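Local atomic coordinates of putative eukaryotic translation initiation factor eIF-4E (Leishmania major, PDB entry 5WB5), a protein that probably acts as a translation initiation factor that binds the 7-methylguanosine cap, including the cap 4 form, of messenger RNA. Residues V52-V55 against E56-F59; V182-A185 against S186-D189; Y31-P34 against S35-N38. All blocks are in the same frame, centred on the assembly; numbering follows the deposited sequence.

Interaction 1 of 3, residues V52-V55 against E56-F59; sequences VHSV and EEFF
Ser54 and Glu57 mark the point where strand 47-54 turns into helix 55-64. From Val55 to Phe59 phi and psi are helical, and two i to i+4 backbone bonds are already present: Phe58 N donates to Ser54 O at 2.9 Å and Phe59 N to Val55 O at 3.0 Å.

Ser54 occupies the N-cap. Its OG lies between its own backbone N and carbonyl carbon (chi1 63°), which turns it to the start of the helix, where it accepts from Glu57 N. That bond, Glu57 N to Ser54 OG, measures 3.2 Å and is nearly straight at 168°. Glu57 does not complete a capping box; its extended chain runs back past Ser54 OG to the strand. There Glu57 OE1 takes two hydrogen bonds from one residue. His53 N reaches OE1 nearly along its C-O axis, at 2.6 Å, whereas His53 ND1 comes to OE1 on the syn side, at 2.9 Å and close to the imidazole plane. Ring and carboxylate planes stand 53° apart. The two donors hold Glu57 OE1 in place, and the ND1 bond, consistent with a proton on His53 ND1, limits the rotation of the imidazole.

Val55 and Phe59, one turn apart, lie side by side; Val55 CG1 meets the ring at its edge, 3.3 Å from Phe59 CE2. Val52 CG1 lies 3.7 Å from Glu57 O, against the first turn of the helix.

Glu56 bends back over the junction, its OE2 bonded to His21 ND1. Strand 47-54 pairs with strand 22-32, Val52 with Trp27 and His53 with Leu23 through their backbones. Phe58 packs on Leu142, Met143 and Val146 of helix 133-147, while Val55, Glu56 and Phe59 face apolar side chains of a second protein chain.

Interaction 2 of 3, residues V182-A185 against S186-D189; sequences VSDA and SATD
A type I beta turn over Asp184 to Ala187 leads the chain from strand 175-182 towards helix 188-200, and the carboxylate of Asp184 reaches forward to Ser186 and Ala187. The evidence for the turn is twofold: Ala185 and Ser186, the two corner residues, both have helical backbone angles, and Asp184 CA is 5.9 Å from Ala187 CA. The turn is of the open kind, since Asp184 O and Ala187 N are 3.6 Å apart.

Asp184 CG stands opposite the backbone N (chi1 -176°), which carries the carboxylate forward along the chain. Its OD2 accepts a hydrogen bond from Ser186 OG at 2.7 Å, met on the syn side but 27° out of the carboxylate plane. The hydroxyl also stays close to the other oxygen, with Ser186 OG 2.9 Å from Asp184 OD1, so it sits across the mouth of the carboxylate. For Ser186, a chi1 of 59° swings OG back over the turn. Asp184 OD2 further lies 2.8 Å from Ala187 N and 3.2 Å from Ala187 CB, an approach that tucks the acid against the last residue before the helix.

In this eIF4E fold the turn links an inner strand of the curved antiparallel sheet to a long helix. Ala187 holds the N-cap position, where its methyl offers no acceptor. The acidic Asp189, in the first turn, would probably interact favourably with the helix dipole; Thr188 OG1 makes a weak bond to Asp189 OD1, at 3.5 Å. Ala185 leans on Phe212 and Lys214 of strand 210-214, and Ser183 OG, just before the turn, bonds to Pro162 O.

Interaction 3 of 3, residues Y31-P34 against S35-N38; sequences YDSP and STYN
Thr36 closes a turn that begins at Ser33, as strand 22-32 ends. Pro34 and Ser35 form its corners with the helical backbone angles of a type I beta turn, and Thr36 N donates to Ser33 O at 2.9 Å, standing well above the carbonyl plane.

From Thr36 CB, 3.7 Å from Ser33 O, the side chain parts in two. The hydroxyl branch, placed between the backbone N and the carbonyl carbon (chi1 63°), folds back over the turn: OG1 accepts from Ser33 N at 2.8 Å, with an N-H...O angle of 150°. The same OG1 is also hydrogen-bonded to Ser45 O, at the far end of the loop. The methyl branch, CG2, heads towards Tyr31; it lies 4.1 Å from Ser33 OG and obliquely 4.4 Å from Tyr31 CE1, and the side chain also touches Val47.

Weaker bonds surround this centre. Ser33 OG accepts weakly from Ser35 N, 3.4 Å away, as in an ST turn, and makes a weak bond with Tyr31 OH, whose stronger partner is Ser75 OG. Tyr37 N reaches Pro34 O weakly.

In relatives the corresponding loop carries a tryptophan that stacks on the cap, so this turn probably lies at its base. Ser45 O can only accept, so the Thr36 hydroxyl probably donates to it while accepting from Ser33 N, tying the loop's start to its end.

Along the chain the order is interaction 3, interaction 1, interaction 2, all within the eIF4E domain. Interactions 3 and 1 each lie at the end of a strand, 22-32 and 47-54 respectively. These strands are antiparallel neighbours in the curved sheet, so the two contacts sit at opposite ends of the pair, centres 25 Å apart and nearest atoms about 13 Å apart. Interaction 2 follows strand 175-182 of the same sheet, its centre 28 Å from that of interaction 1 and 30 Å from that of interaction 3. Interactions 1 and 2 start helices; interaction 3 opens a strand-to-strand loop. The same second protein chain reaches both ends of the strand pair, touching interactions 1 and 3 but not interaction 2.

Interaction 1 of 3, residues V52-V55 against E56-F59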
loop_
_atom_site.group_PDB
_atom_site.type_symbol
_atom_site.label_atom_id
_atom_site.label_comp_id
_atom_site.label_asym_id
_atom_site.label_seq_id
_atom_site.Cartn_x
_atom_site.Cartn_y
_atom_site.Cartn_z
ATOM N N VAL A 52 8.408 -7.173 3.024
ATOM C CA VAL A 52 9.114 -6.362 4.005
ATOM C C VAL A 52 8.778 -6.881 5.394
ATOM O O VAL A 52 7.613 -7.170 5.699
ATOM C CB VAL A 52 8.750 -4.868 3.878
ATOM C CG1 VAL A 52 9.138 -4.344 2.504
ATOM C CG2 VAL A 52 7.268 -4.649 4.134
ATOM N N HIS A 53 9.811 -6.994 6.234
ATOM C CA HIS A 53 9.664 -7.416 7.618
ATOM C C HIS A 53 10.160 -6.383 8.620
ATOM O O HIS A 53 9.975 -6.584 9.826
ATOM C CB HIS A 53 10.423 -8.732 7.861
ATOM C CG HIS A 53 10.220 -9.757 6.788
ATOM N ND1 HIS A 53 10.843 -9.682 5.562
ATOM C CD2 HIS A 53 9.467 -10.882 6.761
ATOM C CE1 HIS A 53 10.481 -10.716 4.822
ATOM N NE2 HIS A 53 9.647 -11.459 5.526
ATOM N N SER A 54 10.784 -5.297 8.166
ATOM C CA SER A 54 11.333 -4.284 9.057
ATOM C C SER A 54 11.111 -2.901 8.462
ATOM O O SER A 54 10.841 -2.748 7.267
ATOM C CB SER A 54 12.829 -4.513 9.301
ATOM O OG SER A 54 13.561 -4.386 8.091
ATOM N N VAL A 55 11.242 -1.885 9.319
ATOM C CA VAL A 55 11.092 -0.500 8.875
ATOM C C VAL A 55 12.113 -0.181 7.789
ATOM O O VAL A 55 11.813 0.524 6.813
ATOM C CB VAL A 55 11.227 0.461 10.072
ATOM C CG1 VAL A 55 10.999 1.900 9.635
ATOM C CG2 VAL A 55 10.249 0.087 11.183
ATOM N N GLU A 56 13.335 -0.698 7.939
ATOM C CA GLU A 56 14.376 -0.451 6.948
ATOM C C GLU A 56 14.008 -1.066 5.605
ATOM O O GLU A 56 14.135 -0.419 4.557
ATOM C CB GLU A 56 15.715 -1.002 7.442
ATOM C CG GLU A 56 16.258 -0.324 8.694
ATOM C CD GLU A 56 15.644 -0.861 9.977
ATOM O OE1 GLU A 56 14.645 -1.605 9.897
ATOM O OE2 GLU A 56 16.161 -0.542 11.069
ATOM N N GLU A 57 13.570 -2.329 5.613
ATOM C CA GLU A 57 13.108 -2.956 4.380
ATOM C C GLU A 57 11.979 -2.150 3.756
ATOM O O GLU A 57 11.932 -1.969 2.533
ATOM C CB GLU A 57 12.645 -4.388 4.652
ATOM C CG GLU A 57 13.762 -5.365 4.943
ATOM C CD GLU A 57 13.316 -6.812 4.836
ATOM O OE1 GLU A 57 12.125 -7.095 5.090
ATOM O OE2 GLU A 57 14.156 -7.670 4.488
ATOM N N PHE A 58 11.054 -1.667 4.586
ATOM C CA PHE A 58 9.940 -0.873 4.084
ATOM C C PHE A 58 10.441 0.364 3.349
ATOM O O PHE A 58 9.982 0.673 2.243
ATOM C CB PHE A 58 9.027 -0.485 5.245
ATOM C CG PHE A 58 7.985 0.532 4.890
ATOM C CD1 PHE A 58 6.841 0.165 4.205
ATOM C CD2 PHE A 58 8.145 1.854 5.255
ATOM C CE1 PHE A 58 5.879 1.102 3.889
ATOM C CE2 PHE A 58 7.187 2.795 4.939
ATOM C CZ PHE A 58 6.053 2.419 4.257
ATOM N N PHE A 59 11.397 1.081 3.942
ATOM C CA PHE A 59 11.876 2.302 3.304
ATOM C C PHE A 59 12.717 2.009 2.066
ATOM O O PHE A 59 12.736 2.820 1.134
ATOM C CB PHE A 59 12.646 3.152 4.308
ATOM C CG PHE A 59 11.752 3.954 5.208
ATOM C CD1 PHE A 59 11.118 5.094 4.736
ATOM C CD2 PHE A 59 11.522 3.558 6.512
ATOM C CE1 PHE A 59 10.285 5.827 5.552
ATOM C CE2 PHE A 59 10.690 4.288 7.333
ATOM C CZ PHE A 59 10.070 5.427 6.852
#

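Interaction 2 of 3, residues V182-A185 against S186-D189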
loop_
_atom_site.group_PDB
_atom_site.type_symbol
_atom_site.label_atom_id
_atom_site.label_comp_id
_atom_site.label_asym_id
_atom_site.label_seq_id
_atom_site.Cartn_x
_atom_site.Cartn_y
_atom_site.Cartn_z
ATOM N N VAL A 182 -10.194 -4.357 5.002
ATOM C CA VAL A 182 -10.287 -4.883 6.360
ATOM C C VAL A 182 -10.763 -6.331 6.299
ATOM O O VAL A 182 -10.880 -6.912 5.214
ATOM C CB VAL A 182 -11.233 -4.025 7.223
ATOM C CG1 VAL A 182 -10.759 -2.583 7.250
ATOM C CG2 VAL A 182 -12.665 -4.105 6.704
ATOM N N SER A 183 -11.055 -6.916 7.462
ATOM C CA SER A 183 -11.441 -8.317 7.560
ATOM C C SER A 183 -12.854 -8.534 8.079
ATOM O O SER A 183 -13.481 -9.528 7.707
ATOM C CB SER A 183 -10.468 -9.076 8.476
ATOM O OG SER A 183 -10.509 -8.571 9.798
ATOM N N ASP A 184 -13.370 -7.643 8.923
ATOM C CA ASP A 184 -14.695 -7.790 9.520
ATOM C C ASP A 184 -15.553 -6.609 9.083
ATOM O O ASP A 184 -15.358 -5.483 9.554
ATOM C CB ASP A 184 -14.601 -7.868 11.044
ATOM C CG ASP A 184 -15.948 -8.114 11.704
ATOM O OD1 ASP A 184 -16.513 -9.214 11.526
ATOM O OD2 ASP A 184 -16.439 -7.207 12.406
ATOM N N ALA A 185 -16.501 -6.865 8.181
ATOM C CA ALA A 185 -17.395 -5.821 7.698
ATOM C C ALA A 185 -18.476 -5.452 8.706
ATOM O O ALA A 185 -19.150 -4.434 8.518
ATOM C CB ALA A 185 -18.051 -6.260 6.389
ATOM N N SER A 186 -18.659 -6.246 9.760
ATOM C CA SER A 186 -19.690 -5.979 10.753
ATOM C C SER A 186 -19.241 -5.002 11.830
ATOM O O SER A 186 -20.095 -4.411 12.504
ATOM C CB SER A 186 -20.132 -7.288 11.415
ATOM O OG SER A 186 -19.043 -7.936 12.052
ATOM N N ALA A 187 -17.935 -4.817 12.006
ATOM C CA ALA A 187 -17.402 -3.938 13.044
ATOM C C ALA A 187 -17.635 -2.488 12.641
ATOM O O ALA A 187 -16.932 -1.945 11.787
ATOM C CB ALA A 187 -15.919 -4.214 13.262
ATOM N N THR A 188 -18.624 -1.851 13.265
ATOM C CA THR A 188 -18.947 -0.466 12.937
ATOM C C THR A 188 -17.971 0.501 13.601
ATOM O O THR A 188 -17.483 1.442 12.962
ATOM C CB THR A 188 -20.381 -0.153 13.366
ATOM O OG1 THR A 188 -20.511 -0.341 14.780
ATOM C CG2 THR A 188 -21.367 -1.065 12.645
ATOM N N ASP A 189 -17.681 0.284 14.886
ATOM C CA ASP A 189 -16.754 1.158 15.595
ATOM C C ASP A 189 -15.372 1.115 14.959
ATOM O O ASP A 189 -14.701 2.148 14.839
ATOM C CB ASP A 189 -16.676 0.755 17.068
ATOM C CG ASP A 189 -18.038 0.722 17.741
ATOM O OD1 ASP A 189 -18.949 1.448 17.290
ATOM O OD2 ASP A 189 -18.196 -0.034 18.724
#

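Interaction 3 of 3, residues Y31-P34 against S35-N38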
loop_
_atom_site.group_PDB
_atom_site.type_symbol
_atom_site.label_atom_id
_atom_site.label_comp_id
_atom_site.label_asym_id
_atom_site.label_seq_id
_atom_site.Cartn_x
_atom_site.Cartn_y
_atom_site.Cartn_z
ATOM N N TYR A 31 1.885 -5.425 -7.925
ATOM C CA TYR A 31 1.616 -4.439 -8.965
ATOM C C TYR A 31 0.910 -5.107 -10.134
ATOM O O TYR A 31 1.329 -6.177 -10.579
ATOM C CB TYR A 31 2.904 -3.792 -9.472
ATOM C CG TYR A 31 2.744 -3.010 -10.760
ATOM C CD1 TYR A 31 2.869 -3.634 -11.997
ATOM C CD2 TYR A 31 2.476 -1.649 -10.740
ATOM C CE1 TYR A 31 2.727 -2.924 -13.172
ATOM C CE2 TYR A 31 2.335 -0.933 -11.908
ATOM C CZ TYR A 31 2.462 -1.570 -13.121
ATOM O OH TYR A 31 2.320 -0.844 -14.282
ATOM N N ASP A 32 -0.152 -4.479 -10.637
ATOM C CA ASP A 32 -0.808 -5.007 -11.832
ATOM C C ASP A 32 -1.202 -3.867 -12.759
ATOM O O ASP A 32 -1.292 -2.707 -12.351
ATOM C CB ASP A 32 -2.031 -5.879 -11.496
ATOM C CG ASP A 32 -3.171 -5.101 -10.870
ATOM O OD1 ASP A 32 -3.139 -3.855 -10.885
ATOM O OD2 ASP A 32 -4.114 -5.745 -10.360
ATOM N N SER A 33 -1.424 -4.224 -14.031
ATOM C CA SER A 33 -1.709 -3.273 -15.100
ATOM C C SER A 33 -2.101 -4.035 -16.360
ATOM O O SER A 33 -1.996 -5.268 -16.391
ATOM C CB SER A 33 -0.492 -2.381 -15.369
ATOM O OG SER A 33 0.561 -3.119 -15.968
ATOM N N PRO A 34 -2.561 -3.354 -17.413
ATOM C CA PRO A 34 -2.889 -4.077 -18.654
ATOM C C PRO A 34 -1.738 -4.909 -19.190
ATOM O O PRO A 34 -1.976 -5.924 -19.855
ATOM C CB PRO A 34 -3.269 -2.951 -19.624
ATOM C CG PRO A 34 -3.759 -1.853 -18.743
ATOM C CD PRO A 34 -2.934 -1.930 -17.489
ATOM N N SER A 35 -0.493 -4.509 -18.922
ATOM C CA SER A 35 0.650 -5.285 -19.390
ATOM C C SER A 35 0.802 -6.588 -18.618
ATOM O O SER A 35 1.372 -7.553 -19.141
ATOM C CB SER A 35 1.925 -4.453 -19.282
ATOM O OG SER A 35 1.862 -3.325 -20.134
ATOM N N THR A 36 0.309 -6.639 -17.383
ATOM C CA THR A 36 0.300 -7.866 -16.600
ATOM C C THR A 36 -1.023 -8.609 -16.704
ATOM O O THR A 36 -1.144 -9.711 -16.162
ATOM C CB THR A 36 0.601 -7.564 -15.124
ATOM O OG1 THR A 36 -0.428 -6.729 -14.579
ATOM C CG2 THR A 36 1.948 -6.864 -14.977
ATOM N N TYR A 37 -2.011 -8.033 -17.387
ATOM C CA TYR A 37 -3.320 -8.661 -17.502
ATOM C C TYR A 37 -3.190 -10.045 -18.126
ATOM O O TYR A 37 -2.694 -10.189 -19.247
ATOM C CB TYR A 37 -4.249 -7.780 -18.336
ATOM C CG TYR A 37 -5.614 -8.386 -18.582
ATOM C CD1 TYR A 37 -6.602 -8.346 -17.606
ATOM C CD2 TYR A 37 -5.915 -8.994 -19.791
ATOM C CE1 TYR A 37 -7.850 -8.899 -17.829
ATOM C CE2 TYR A 37 -7.160 -9.549 -20.023
ATOM C CZ TYR A 37 -8.123 -9.498 -19.039
ATOM O OH TYR A 37 -9.364 -10.050 -19.268
ATOM N N ASN A 38 -3.638 -11.061 -17.392
ATOM C CA ASN A 38 -3.625 -12.444 -17.855
ATOM C C ASN A 38 -5.020 -12.785 -18.370
ATOM O O ASN A 38 -5.954 -12.966 -17.581
ATOM C CB ASN A 38 -3.197 -13.380 -16.727
ATOM C CG ASN A 38 -3.157 -14.840 -17.150
ATOM O OD1 ASN A 38 -4.010 -15.311 -17.904
ATOM N ND2 ASN A 38 -2.160 -15.567 -16.659
#